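Local structure of dihydrodipicolinate synthase (Rhodopseudomonas palustris, 3DZ1) at residues Leu52-Lys57 against Val260-Arg265; Thr122-Ala127 against Trp137-Tyr142; Val154-Val159 against Arg183-Asp188; Leu168-Glu171 against Glu177-Thr180. The protein probably acts as a 4-hydroxy-tetrahydrodipicolinate synthase, joining pyruvate to aspartate semialdehyde in the lysine branch of amino acid biosynthesis. All coordinates share one frame; numbering follows the deposited sequence.

Contact 1: Leu52-Lys57 against Val260-Arg265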
loop_
_atom_site.group_PDB
_atom_site.type_symbol
_atom_site.label_atom_id
_atom_site.label_comp_id
_atom_site.label_asym_id
_atom_site.label_seq_id
_atom_site.Cartn_x
_atom_site.Cartn_y
_atom_site.Cartn_z
ATOM N N LEU A 52 7.025 -3.174 19.599
ATOM C CA LEU A 52 8.363 -3.477 20.091
ATOM C C LEU A 52 8.366 -4.417 21.289
ATOM O O LEU A 52 9.362 -5.096 21.547
ATOM C CB LEU A 52 9.112 -2.186 20.427
ATOM C CG LEU A 52 9.448 -1.298 19.221
ATOM C CD1 LEU A 52 10.327 -0.142 19.670
ATOM C CD2 LEU A 52 10.169 -2.107 18.159
ATOM N N GLY A 53 7.252 -4.455 22.014
ATOM C CA GLY A 53 7.139 -5.339 23.161
ATOM C C GLY A 53 6.440 -6.625 22.752
ATOM O O GLY A 53 6.033 -7.423 23.597
ATOM N N GLU A 54 6.303 -6.817 21.441
ATOM C CA GLU A 54 5.655 -8.001 20.877
ATOM C C GLU A 54 4.256 -8.229 21.448
ATOM O O GLU A 54 3.810 -9.370 21.588
ATOM C CB GLU A 54 6.526 -9.241 21.116
ATOM C CG GLU A 54 7.909 -9.155 20.481
ATOM C CD GLU A 54 8.788 -10.352 20.816
ATOM O OE1 GLU A 54 8.559 -11.448 20.257
ATOM O OE2 GLU A 54 9.708 -10.195 21.648
ATOM N N ALA A 55 3.563 -7.141 21.765
ATOM C CA ALA A 55 2.215 -7.235 22.318
ATOM C C ALA A 55 1.273 -8.052 21.424
ATOM O O ALA A 55 0.419 -8.785 21.920
ATOM C CB ALA A 55 1.640 -5.846 22.544
ATOM N N PRO A 56 1.411 -7.929 20.092
ATOM C CA PRO A 56 0.520 -8.704 19.224
ATOM C C PRO A 56 0.676 -10.214 19.419
ATOM O O PRO A 56 -0.202 -10.985 19.029
ATOM C CB PRO A 56 0.929 -8.256 17.826
ATOM C CG PRO A 56 1.339 -6.833 18.047
ATOM C CD PRO A 56 2.163 -6.930 19.310
ATOM N N LYS A 57 1.788 -10.624 20.031
ATOM C CA LYS A 57 2.083 -12.039 20.268
ATOM C C LYS A 57 1.648 -12.535 21.647
ATOM O O LYS A 57 1.880 -13.695 21.997
ATOM C CB LYS A 57 3.586 -12.296 20.107
ATOM C CG LYS A 57 4.170 -11.815 18.791
ATOM C CD LYS A 57 5.664 -12.101 18.732
ATOM C CE LYS A 57 6.291 -11.551 17.466
ATOM N NZ LYS A 57 7.765 -11.760 17.450
ATOM N N VAL A 260 14.915 -7.685 11.954
ATOM C CA VAL A 260 16.208 -8.001 12.547
ATOM C C VAL A 260 16.450 -7.159 13.799
ATOM O O VAL A 260 17.142 -7.586 14.724
ATOM C CB VAL A 260 17.355 -7.730 11.545
ATOM C CG1 VAL A 260 18.692 -8.105 12.166
ATOM C CG2 VAL A 260 17.122 -8.509 10.264
ATOM N N GLY A 261 15.865 -5.965 13.816
ATOM C CA GLY A 261 16.021 -5.051 14.932
ATOM C C GLY A 261 15.760 -5.630 16.309
ATOM O O GLY A 261 16.557 -5.433 17.227
ATOM N N LEU A 262 14.644 -6.334 16.465
ATOM C CA LEU A 262 14.303 -6.932 17.752
ATOM C C LEU A 262 15.323 -7.998 18.127
ATOM O O LEU A 262 15.690 -8.136 19.293
ATOM C CB LEU A 262 12.908 -7.557 17.695
ATOM C CG LEU A 262 12.410 -8.188 18.998
ATOM C CD1 LEU A 262 12.365 -7.138 20.103
ATOM C CD2 LEU A 262 11.030 -8.781 18.773
ATOM N N SER A 263 15.773 -8.755 17.130
ATOM C CA SER A 263 16.759 -9.802 17.360
ATOM C C SER A 263 18.065 -9.192 17.835
ATOM O O SER A 263 18.749 -9.761 18.688
ATOM C CB SER A 263 17.006 -10.601 16.079
ATOM O OG SER A 263 15.831 -11.293 15.699
ATOM N N VAL A 264 18.416 -8.036 17.280
ATOM C CA VAL A 264 19.650 -7.367 17.673
ATOM C C VAL A 264 19.533 -6.864 19.107
ATOM O O VAL A 264 20.436 -7.070 19.919
ATOM C CB VAL A 264 19.978 -6.182 16.735
ATOM C CG1 VAL A 264 21.191 -5.416 17.262
ATOM C CG2 VAL A 264 20.262 -6.698 15.330
ATOM N N ARG A 265 18.414 -6.209 19.410
ATOM C CA ARG A 265 18.160 -5.674 20.750
ATOM C C ARG A 265 18.228 -6.746 21.824
ATOM O O ARG A 265 18.946 -6.608 22.811
ATOM C CB ARG A 265 16.766 -5.050 20.840
ATOM C CG ARG A 265 16.560 -3.770 20.068
ATOM C CD ARG A 265 15.112 -3.313 20.212
ATOM N NE ARG A 265 14.831 -2.102 19.453
ATOM C CZ ARG A 265 14.914 -2.007 18.130
ATOM N NH1 ARG A 265 15.274 -3.053 17.408
ATOM N NH2 ARG A 265 14.635 -0.860 17.527
#
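Leu52 meets Leu262 through its carbonyl oxygen, Leu52 O lying 3.9 Å from Leu262 CD1. Its side chain ends near the guanidinium of Arg265, with Leu52 CD2 4.7 Å from Arg265 NH2. The CA atoms of Leu52 and Leu262 are 7.3 Å apart, the nearest such pair across the segments. Two residues on, Glu54 has a positive phi of 54° and sends its side chain toward the helix. Its CG stands anti to the carbonyl carbon (chi1 -60°) and the chain beyond is extended, which lays the carboxylate across the second methyl of Leu262, with Glu54 CD 3.4 Å from Leu262 CD2. A branched leucine suits this spot, since its two methyls can rest against different neighbours, the carbonyl oxygen and the glutamate. The loop follows strand 45-48 of the TIM barrel, whereas helix 260-271 belongs to the helices that come after the eighth strand, so the contact ties the barrel to its C-terminal helical part. A charged residue can lie buried here because both oxygens of Glu54 are engaged: OE2 forms a salt bridge with Lys266, and OE1 accepts from the backbone N of Arg281. Lys57 closes the segment, its extended chain carrying NZ to within 2.9 Å of Glu54 OE1 in a salt bridge on the anti side of the carboxylate, 31° out of its plane. That ammonium also donates to the carbonyls of Arg281 and Pro283.

Contact 2: Thr122-Ala127 against Trp137-Tyr142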
loop_
_atom_site.group_PDB
_atom_site.type_symbol
_atom_site.label_atom_id
_atom_site.label_comp_id
_atom_site.label_asym_id
_atom_site.label_seq_id
_atom_site.Cartn_x
_atom_site.Cartn_y
_atom_site.Cartn_z
ATOM N N THR A 122 -10.607 12.413 13.006
ATOM C CA THR A 122 -11.793 11.741 13.512
ATOM C C THR A 122 -11.421 10.518 14.343
ATOM O O THR A 122 -11.987 10.295 15.412
ATOM C CB THR A 122 -12.725 11.304 12.367
ATOM O OG1 THR A 122 -13.354 12.463 11.813
ATOM C CG2 THR A 122 -13.799 10.335 12.875
ATOM N N TYR A 123 -10.469 9.728 13.854
ATOM C CA TYR A 123 -10.059 8.533 14.575
ATOM C C TYR A 123 -9.628 8.846 16.002
ATOM O O TYR A 123 -10.064 8.195 16.955
ATOM C CB TYR A 123 -8.900 7.828 13.870
ATOM C CG TYR A 123 -8.423 6.632 14.655
ATOM C CD1 TYR A 123 -9.153 5.446 14.657
ATOM C CD2 TYR A 123 -7.299 6.717 15.477
ATOM C CE1 TYR A 123 -8.782 4.372 15.464
ATOM C CE2 TYR A 123 -6.920 5.648 16.292
ATOM C CZ TYR A 123 -7.668 4.481 16.281
ATOM O OH TYR A 123 -7.318 3.428 17.096
ATOM N N PHE A 124 -8.764 9.839 16.152
ATOM C CA PHE A 124 -8.282 10.180 17.475
ATOM C C PHE A 124 -9.339 10.752 18.404
ATOM O O PHE A 124 -9.247 10.579 19.616
ATOM C CB PHE A 124 -7.050 11.076 17.354
ATOM C CG PHE A 124 -5.828 10.315 16.924
ATOM C CD1 PHE A 124 -5.265 9.362 17.767
ATOM C CD2 PHE A 124 -5.302 10.471 15.646
ATOM C CE1 PHE A 124 -4.204 8.569 17.346
ATOM C CE2 PHE A 124 -4.240 9.683 15.214
ATOM C CZ PHE A 124 -3.692 8.730 16.066
ATOM N N ARG A 125 -10.356 11.404 17.849
ATOM C CA ARG A 125 -11.430 11.922 18.690
ATOM C C ARG A 125 -12.212 10.708 19.200
ATOM O O ARG A 125 -12.692 10.693 20.332
ATOM C CB ARG A 125 -12.361 12.850 17.901
ATOM C CG ARG A 125 -11.719 14.162 17.475
ATOM C CD ARG A 125 -12.767 15.241 17.221
ATOM N NE ARG A 125 -13.752 14.852 16.213
ATOM C CZ ARG A 125 -13.555 14.917 14.898
ATOM N NH1 ARG A 125 -12.404 15.364 14.410
ATOM N NH2 ARG A 125 -14.514 14.529 14.069
ATOM N N GLN A 126 -12.335 9.685 18.361
ATOM C CA GLN A 126 -13.050 8.477 18.762
ATOM C C GLN A 126 -12.192 7.700 19.754
ATOM O O GLN A 126 -12.706 7.091 20.695
ATOM C CB GLN A 126 -13.351 7.592 17.551
ATOM C CG GLN A 126 -14.164 8.269 16.469
ATOM C CD GLN A 126 -14.386 7.365 15.277
ATOM O OE1 GLN A 126 -13.470 6.674 14.833
ATOM N NE2 GLN A 126 -15.600 7.378 14.741
ATOM N N ALA A 127 -10.881 7.731 19.532
ATOM C CA ALA A 127 -9.932 7.034 20.394
ATOM C C ALA A 127 -9.940 7.609 21.808
ATOM O O ALA A 127 -9.968 6.860 22.782
ATOM C CB ALA A 127 -8.526 7.114 19.797
ATOM N N TRP A 137 -2.255 10.869 27.088
ATOM C CA TRP A 137 -1.809 9.958 26.049
ATOM C C TRP A 137 -0.748 10.519 25.125
ATOM O O TRP A 137 -0.512 11.731 25.072
ATOM C CB TRP A 137 -2.997 9.426 25.239
ATOM C CG TRP A 137 -3.775 10.460 24.484
ATOM C CD1 TRP A 137 -4.648 11.377 24.998
ATOM C CD2 TRP A 137 -3.769 10.660 23.067
ATOM N NE1 TRP A 137 -5.190 12.134 23.986
ATOM C CE2 TRP A 137 -4.667 11.714 22.789
ATOM C CE3 TRP A 137 -3.092 10.048 22.002
ATOM C CZ2 TRP A 137 -4.906 12.171 21.489
ATOM C CZ3 TRP A 137 -3.330 10.502 20.710
ATOM C CH2 TRP A 137 -4.231 11.555 20.465
ATOM N N VAL A 138 -0.109 9.605 24.406
ATOM C CA VAL A 138 0.967 9.918 23.479
ATOM C C VAL A 138 0.579 9.583 22.045
ATOM O O VAL A 138 0.143 8.467 21.756
ATOM C CB VAL A 138 2.229 9.106 23.840
ATOM C CG1 VAL A 138 3.373 9.456 22.900
ATOM C CG2 VAL A 138 2.601 9.356 25.291
ATOM N N LEU A 139 0.741 10.556 21.156
ATOM C CA LEU A 139 0.424 10.371 19.742
ATOM C C LEU A 139 1.657 9.813 19.034
ATOM O O LEU A 139 2.705 10.462 19.007
ATOM C CB LEU A 139 0.032 11.715 19.111
ATOM C CG LEU A 139 -0.237 11.719 17.600
ATOM C CD1 LEU A 139 -1.373 10.762 17.272
ATOM C CD2 LEU A 139 -0.570 13.131 17.146
ATOM N N GLN A 140 1.544 8.611 18.474
ATOM C CA GLN A 140 2.674 8.013 17.766
ATOM C C GLN A 140 2.607 8.311 16.269
ATOM O O GLN A 140 1.642 7.951 15.594
ATOM C CB GLN A 140 2.726 6.497 17.985
ATOM C CG GLN A 140 3.786 5.812 17.132
ATOM C CD GLN A 140 3.961 4.346 17.467
ATOM O OE1 GLN A 140 2.998 3.654 17.788
ATOM N NE2 GLN A 140 5.194 3.862 17.378
ATOM N N ASP A 141 3.647 8.972 15.769
ATOM C CA ASP A 141 3.763 9.363 14.364
ATOM C C ASP A 141 4.958 8.612 13.770
ATOM O O ASP A 141 6.098 9.061 13.867
ATOM C CB ASP A 141 3.984 10.878 14.290
ATOM C CG ASP A 141 4.159 11.384 12.873
ATOM O OD1 ASP A 141 3.827 10.649 11.915
ATOM O OD2 ASP A 141 4.621 12.533 12.721
ATOM N N TYR A 142 4.682 7.473 13.144
ATOM C CA TYR A 142 5.728 6.618 12.588
ATOM C C TYR A 142 5.310 6.072 11.223
ATOM O O TYR A 142 4.999 4.887 11.083
ATOM C CB TYR A 142 5.966 5.475 13.580
ATOM C CG TYR A 142 7.183 4.608 13.359
ATOM C CD1 TYR A 142 8.245 5.028 12.558
ATOM C CD2 TYR A 142 7.300 3.385 14.018
ATOM C CE1 TYR A 142 9.395 4.246 12.425
ATOM C CE2 TYR A 142 8.442 2.602 13.894
ATOM C CZ TYR A 142 9.483 3.036 13.099
ATOM O OH TYR A 142 10.612 2.258 12.992
#
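Phe124 of the helix packs on Trp137 and Leu139 of the strand, the packing of helix on strand expected within a beta-alpha-beta unit of a TIM barrel, here strand 105-108, helix 117-131 and strand 137-141. The rings of Phe124 and Trp137 are nearly parallel, with planes at 16°, but they are slid apart, so the six-membered ring of Trp137 has its centroid 5.5 Å from that of Phe124 and the overlap is slight. What touches is the CZ3-CH2 bond of the indole, which meets Phe124 CD1, Trp137 CH2 at 3.6 Å from it. The CG of Trp137 sits between its backbone N and carbonyl carbon (chi1 63°), a rotamer that turns the indole toward the helix.

Leu139 approaches differently, at about a right angle to Phe124, and lays one methyl over the face of the phenyl ring, displaced toward CZ. This is a CH-pi contact, with Leu139 CD1 3.7 Å from the ring centroid. All three residues are buried and wholly or largely apolar, as befits the layer between barrel and helices, and Ile158 of helix 152-161 touches each of them. On the opposite face of the Phe124 ring, Tyr123 CD2 lies 3.9 Å above the plane, over the centre.

Contact 3: Val154-Val159 against Arg183-Asp188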
loop_
_atom_site.group_PDB
_atom_site.type_symbol
_atom_site.label_atom_id
_atom_site.label_comp_id
_atom_site.label_asym_id
_atom_site.label_seq_id
_atom_site.Cartn_x
_atom_site.Cartn_y
_atom_site.Cartn_z
ATOM N N VAL A 154 -2.000 18.794 11.087
ATOM C CA VAL A 154 -2.895 17.715 11.497
ATOM C C VAL A 154 -2.562 17.337 12.936
ATOM O O VAL A 154 -3.451 17.094 13.755
ATOM C CB VAL A 154 -2.752 16.467 10.579
ATOM C CG1 VAL A 154 -3.309 15.228 11.278
ATOM C CG2 VAL A 154 -3.508 16.694 9.278
ATOM N N ILE A 155 -1.270 17.284 13.241
ATOM C CA ILE A 155 -0.840 16.958 14.589
ATOM C C ILE A 155 -1.372 18.023 15.542
ATOM O O ILE A 155 -1.921 17.700 16.594
ATOM C CB ILE A 155 0.698 16.899 14.685
ATOM C CG1 ILE A 155 1.209 15.671 13.924
ATOM C CG2 ILE A 155 1.137 16.856 16.157
ATOM C CD1 ILE A 155 2.716 15.602 13.792
ATOM N N ARG A 156 -1.217 19.291 15.162
ATOM C CA ARG A 156 -1.692 20.392 15.994
ATOM C C ARG A 156 -3.183 20.264 16.288
ATOM O O ARG A 156 -3.625 20.479 17.421
ATOM C CB ARG A 156 -1.417 21.737 15.315
ATOM C CG ARG A 156 -2.009 22.930 16.065
ATOM C CD ARG A 156 -1.642 24.247 15.402
ATOM N NE ARG A 156 -2.173 24.343 14.047
ATOM C CZ ARG A 156 -1.911 25.342 13.211
ATOM N NH1 ARG A 156 -1.120 26.336 13.587
ATOM N NH2 ARG A 156 -2.439 25.341 11.994
ATOM N N GLN A 157 -3.956 19.915 15.265
ATOM C CA GLN A 157 -5.395 19.747 15.420
ATOM C C GLN A 157 -5.723 18.603 16.376
ATOM O O GLN A 157 -6.581 18.741 17.250
ATOM C CB GLN A 157 -6.039 19.493 14.055
ATOM C CG GLN A 157 -7.527 19.194 14.103
ATOM C CD GLN A 157 -8.200 19.448 12.767
ATOM O OE1 GLN A 157 -7.625 19.179 11.710
ATOM N NE2 GLN A 157 -9.425 19.959 12.807
ATOM N N ILE A 158 -5.041 17.473 16.206
ATOM C CA ILE A 158 -5.258 16.311 17.064
ATOM C C ILE A 158 -5.035 16.687 18.523
ATOM O O ILE A 158 -5.831 16.339 19.398
ATOM C CB ILE A 158 -4.285 15.164 16.714
ATOM C CG1 ILE A 158 -4.590 14.630 15.317
ATOM C CG2 ILE A 158 -4.386 14.052 17.755
ATOM C CD1 ILE A 158 -3.562 13.641 14.804
ATOM N N VAL A 159 -3.942 17.396 18.779
ATOM C CA VAL A 159 -3.604 17.810 20.135
ATOM C C VAL A 159 -4.612 18.804 20.707
ATOM O O VAL A 159 -5.126 18.614 21.814
ATOM C CB VAL A 159 -2.200 18.446 20.182
ATOM C CG1 VAL A 159 -1.932 19.012 21.569
ATOM C CG2 VAL A 159 -1.140 17.402 19.829
ATOM N N ARG A 183 7.356 23.508 16.961
ATOM C CA ARG A 183 7.829 24.446 17.974
ATOM C C ARG A 183 7.401 25.858 17.580
ATOM O O ARG A 183 7.140 26.708 18.439
ATOM C CB ARG A 183 9.351 24.369 18.114
ATOM C CG ARG A 183 9.843 23.077 18.768
ATOM C CD ARG A 183 9.157 22.830 20.117
ATOM N NE ARG A 183 9.702 21.663 20.812
ATOM C CZ ARG A 183 9.052 20.974 21.749
ATOM N NH1 ARG A 183 7.828 21.329 22.108
ATOM N NH2 ARG A 183 9.624 19.921 22.320
ATOM N N GLY A 184 7.318 26.094 16.276
ATOM C CA GLY A 184 6.901 27.391 15.775
ATOM C C GLY A 184 5.446 27.673 16.105
ATOM O O GLY A 184 5.079 28.815 16.407
ATOM N N PHE A 185 4.610 26.638 16.041
ATOM C CA PHE A 185 3.191 26.788 16.357
ATOM C C PHE A 185 3.045 27.176 17.822
ATOM O O PHE A 185 2.162 27.958 18.183
ATOM C CB PHE A 185 2.418 25.486 16.109
ATOM C CG PHE A 185 2.282 25.114 14.656
ATOM C CD1 PHE A 185 2.370 26.079 13.656
ATOM C CD2 PHE A 185 2.029 23.796 14.291
ATOM C CE1 PHE A 185 2.206 25.735 12.317
ATOM C CE2 PHE A 185 1.863 23.442 12.956
ATOM C CZ PHE A 185 1.951 24.414 11.966
ATOM N N GLN A 186 3.906 26.621 18.667
ATOM C CA GLN A 186 3.862 26.936 20.088
ATOM C C GLN A 186 4.285 28.385 20.297
ATOM O O GLN A 186 3.719 29.094 21.135
ATOM C CB GLN A 186 4.772 25.992 20.871
ATOM C CG GLN A 186 4.319 24.542 20.798
ATOM C CD GLN A 186 5.202 23.611 21.607
ATOM O OE1 GLN A 186 6.427 23.619 21.469
ATOM N NE2 GLN A 186 4.584 22.795 22.452
ATOM N N LYS A 187 5.270 28.830 19.523
ATOM C CA LYS A 187 5.745 30.205 19.620
ATOM C C LYS A 187 4.653 31.193 19.204
ATOM O O LYS A 187 4.485 32.233 19.842
ATOM C CB LYS A 187 6.983 30.406 18.741
ATOM C CG LYS A 187 8.201 29.630 19.210
ATOM C CD LYS A 187 9.390 29.817 18.273
ATOM C CE LYS A 187 10.610 29.043 18.762
ATOM N NZ LYS A 187 11.791 29.223 17.863
ATOM N N ASP A 188 3.912 30.873 18.143
ATOM C CA ASP A 188 2.856 31.769 17.683
ATOM C C ASP A 188 1.563 31.617 18.472
ATOM O O ASP A 188 0.609 32.350 18.241
ATOM C CB ASP A 188 2.574 31.590 16.180
ATOM C CG ASP A 188 1.880 30.277 15.848
ATOM O OD1 ASP A 188 0.878 29.927 16.507
ATOM O OD2 ASP A 188 2.329 29.600 14.901
HETATM O O HOH W 1 0.225 29.053 12.941
#
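Arg156 lays its guanidinium flat on the ring of Phe185, and this cation-pi stack is the tightly packed part of the contact. Arg156 CZ lies 4.1 Å from the ring centroid and only 6° off the ring normal. The group is thus centred over the ring but tilted, the two planes being inclined at 27°. Arg156 NH1 comes lowest, 3.5 Å from Phe185 CD1. The aliphatic part contributes as well, Arg156 CD lying 3.9 Å from Phe185 CD2. A bend at chi3 (62°) in an otherwise extended chain turns the guanidinium over the face of the phenyl ring. Arginine suits this place because its planar cation can cover an aromatic face while its N-H groups, lying in its own plane, still point to polar partners.

The outer side is looser and wet. A water at the guanidinium edge, in its plane, accepts from Arg156 NH1 at 3.1 Å and donates to Asp188 OD2 at 2.9 Å. It thus bridges opposite charges that do not meet, since Arg156 NH1 and Asp188 OD2 are 4.9 Å apart. The strongest polar partner of Arg156 is Ser190 OG, bound by NH1; the same hydroxyl is also hydrogen-bonded to Asp188 OD1.

The stack joins helix 152-161 to helix 176-188, neighbours on the outside of the TIM barrel that precede and follow strand 165-170. Deeper in, Ile155 packs against Leu182 of the second helix, and Ile158 faces strand 137-141.

Contact 4: Leu168-Glu171 against Glu177-Thr180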
loop_
_atom_site.group_PDB
_atom_site.type_symbol
_atom_site.label_atom_id
_atom_site.label_comp_id
_atom_site.label_asym_id
_atom_site.label_seq_id
_atom_site.Cartn_x
_atom_site.Cartn_y
_atom_site.Cartn_z
ATOM N N LEU A 168 4.035 13.818 21.781
ATOM C CA LEU A 168 4.128 13.296 20.435
ATOM C C LEU A 168 5.372 12.422 20.421
ATOM O O LEU A 168 6.443 12.863 20.856
ATOM C CB LEU A 168 4.317 14.418 19.407
ATOM C CG LEU A 168 4.791 13.950 18.018
ATOM C CD1 LEU A 168 3.662 13.217 17.305
ATOM C CD2 LEU A 168 5.246 15.146 17.184
ATOM N N LYS A 169 5.232 11.177 19.973
ATOM C CA LYS A 169 6.399 10.321 19.843
ATOM C C LYS A 169 6.739 10.556 18.385
ATOM O O LYS A 169 6.096 10.006 17.489
ATOM C CB LYS A 169 6.093 8.840 20.046
ATOM C CG LYS A 169 7.371 8.006 19.971
ATOM C CD LYS A 169 7.116 6.519 19.809
ATOM C CE LYS A 169 8.441 5.774 19.708
ATOM N NZ LYS A 169 8.265 4.338 19.390
ATOM N N HIS A 170 7.732 11.404 18.168
ATOM C CA HIS A 170 8.179 11.795 16.838
ATOM C C HIS A 170 9.063 10.766 16.141
ATOM O O HIS A 170 10.215 10.557 16.527
ATOM C CB HIS A 170 8.915 13.134 16.948
ATOM C CG HIS A 170 9.502 13.620 15.659
ATOM N ND1 HIS A 170 8.759 14.271 14.697
ATOM C CD2 HIS A 170 10.763 13.549 15.174
ATOM C CE1 HIS A 170 9.536 14.578 13.675
ATOM N NE2 HIS A 170 10.757 14.151 13.939
ATOM N N GLU A 171 8.525 10.136 15.102
ATOM C CA GLU A 171 9.278 9.136 14.357
ATOM C C GLU A 171 9.223 9.364 12.843
ATOM O O GLU A 171 9.584 8.480 12.061
ATOM C CB GLU A 171 8.759 7.731 14.700
ATOM C CG GLU A 171 8.841 7.413 16.186
ATOM C CD GLU A 171 8.745 5.926 16.478
ATOM O OE1 GLU A 171 7.624 5.421 16.712
ATOM O OE2 GLU A 171 9.804 5.266 16.459
ATOM N N GLU A 177 12.301 18.941 10.034
ATOM C CA GLU A 177 11.539 20.172 9.840
ATOM C C GLU A 177 10.208 20.159 10.597
ATOM O O GLU A 177 9.708 21.206 10.999
ATOM C CB GLU A 177 11.283 20.422 8.351
ATOM C CG GLU A 177 12.541 20.615 7.499
ATOM C CD GLU A 177 13.468 21.719 8.004
ATOM O OE1 GLU A 177 12.986 22.685 8.635
ATOM O OE2 GLU A 177 14.690 21.626 7.750
ATOM N N LYS A 178 9.634 18.974 10.789
ATOM C CA LYS A 178 8.371 18.859 11.511
ATOM C C LYS A 178 8.534 19.357 12.946
ATOM O O LYS A 178 7.653 20.021 13.486
ATOM C CB LYS A 178 7.882 17.404 11.506
ATOM C CG LYS A 178 6.698 17.134 12.426
ATOM C CD LYS A 178 6.139 15.728 12.225
ATOM C CE LYS A 178 5.303 15.637 10.956
ATOM N NZ LYS A 178 4.811 14.251 10.701
ATOM N N ILE A 179 9.663 19.040 13.566
ATOM C CA ILE A 179 9.896 19.481 14.931
ATOM C C ILE A 179 9.933 21.003 14.952
ATOM O O ILE A 179 9.253 21.636 15.755
ATOM C CB ILE A 179 11.219 18.923 15.484
ATOM C CG1 ILE A 179 11.158 17.393 15.505
ATOM C CG2 ILE A 179 11.470 19.467 16.891
ATOM C CD1 ILE A 179 12.422 16.736 16.020
ATOM N N THR A 180 10.722 21.587 14.056
ATOM C CA THR A 180 10.836 23.036 13.970
ATOM C C THR A 180 9.472 23.691 13.761
ATOM O O THR A 180 9.148 24.678 14.422
ATOM C CB THR A 180 11.780 23.442 12.821
ATOM O OG1 THR A 180 13.101 22.958 13.109
ATOM C CG2 THR A 180 11.817 24.955 12.651
#
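His170 and Ile179 meet through a CH-pi contact. Ile179 CG1 sits over the centre of the imidazole, 3.7 Å from its centroid and 14° off the ring normal, and the two side chains run at about a right angle. The end of the isoleucine continues across the same ring, Ile179 CD1 lying 3.7 Å from His170 CD2. With CG anti to its backbone N (chi1 177°), the histidine holds its ring out from the strand toward the helix, and the isoleucine offers its CG1 methylene and CD1 methyl to that flat surface.

Plain apolar packing brings in Lys178 at the ring edge. Its CD lies near the plane of the imidazole, 3.9 Å from both His170 CE1 and His170 ND1, and Lys178 CB is as close to CE1. Lysine suits the place by having two characters: a long methylene chain to line the ring edge, and a tip that a bend at chi3 (-77°) carries away to polar partners.

Those polar partners form the third group. Lys178 NZ donates to the carbonyl of Met150 and forms salt bridges with Asp141 and Asp172, so the buried ammonium is well satisfied. Within Leu168-Glu171, Lys169 NZ forms a salt bridge with Glu171 OE1 at 3.0 Å, met from above the carboxylate plane.

The contact fastens helix 176-188 to strand 165-170 in the beta-alpha-beta unit that ends at strand 195-198. His170 and Ile179 both touch Cys198 of that strand and Glu208 of helix 205-211, while Lys178 borders helix 152-161.

Contacts 2, 3 and 4 form a continuous patch on one flank of the barrel. Strands 137-141 and 165-170 are neighbours, joined by a probable hydrogen bond between Leu139 O and Lys169 N, 2.8 Å apart. Ile155 CD1 of contact 3 packs 3.8 Å from both Asp141 OD2 of contact 2 and Lys178 CD of contact 4; contacts 3 and 4 share helix 176-188. Contact 1 touches none of them, though its nearest atoms come to about 5 Å of contact 4; its centre is about 32 Å from that of contact 3. The side chain of Met217, predicted to bind pyruvate, is about 8 Å from that of Leu52, 9 Å from that of His170 and 10 Å from that of Leu139; contact 3 is remote from it.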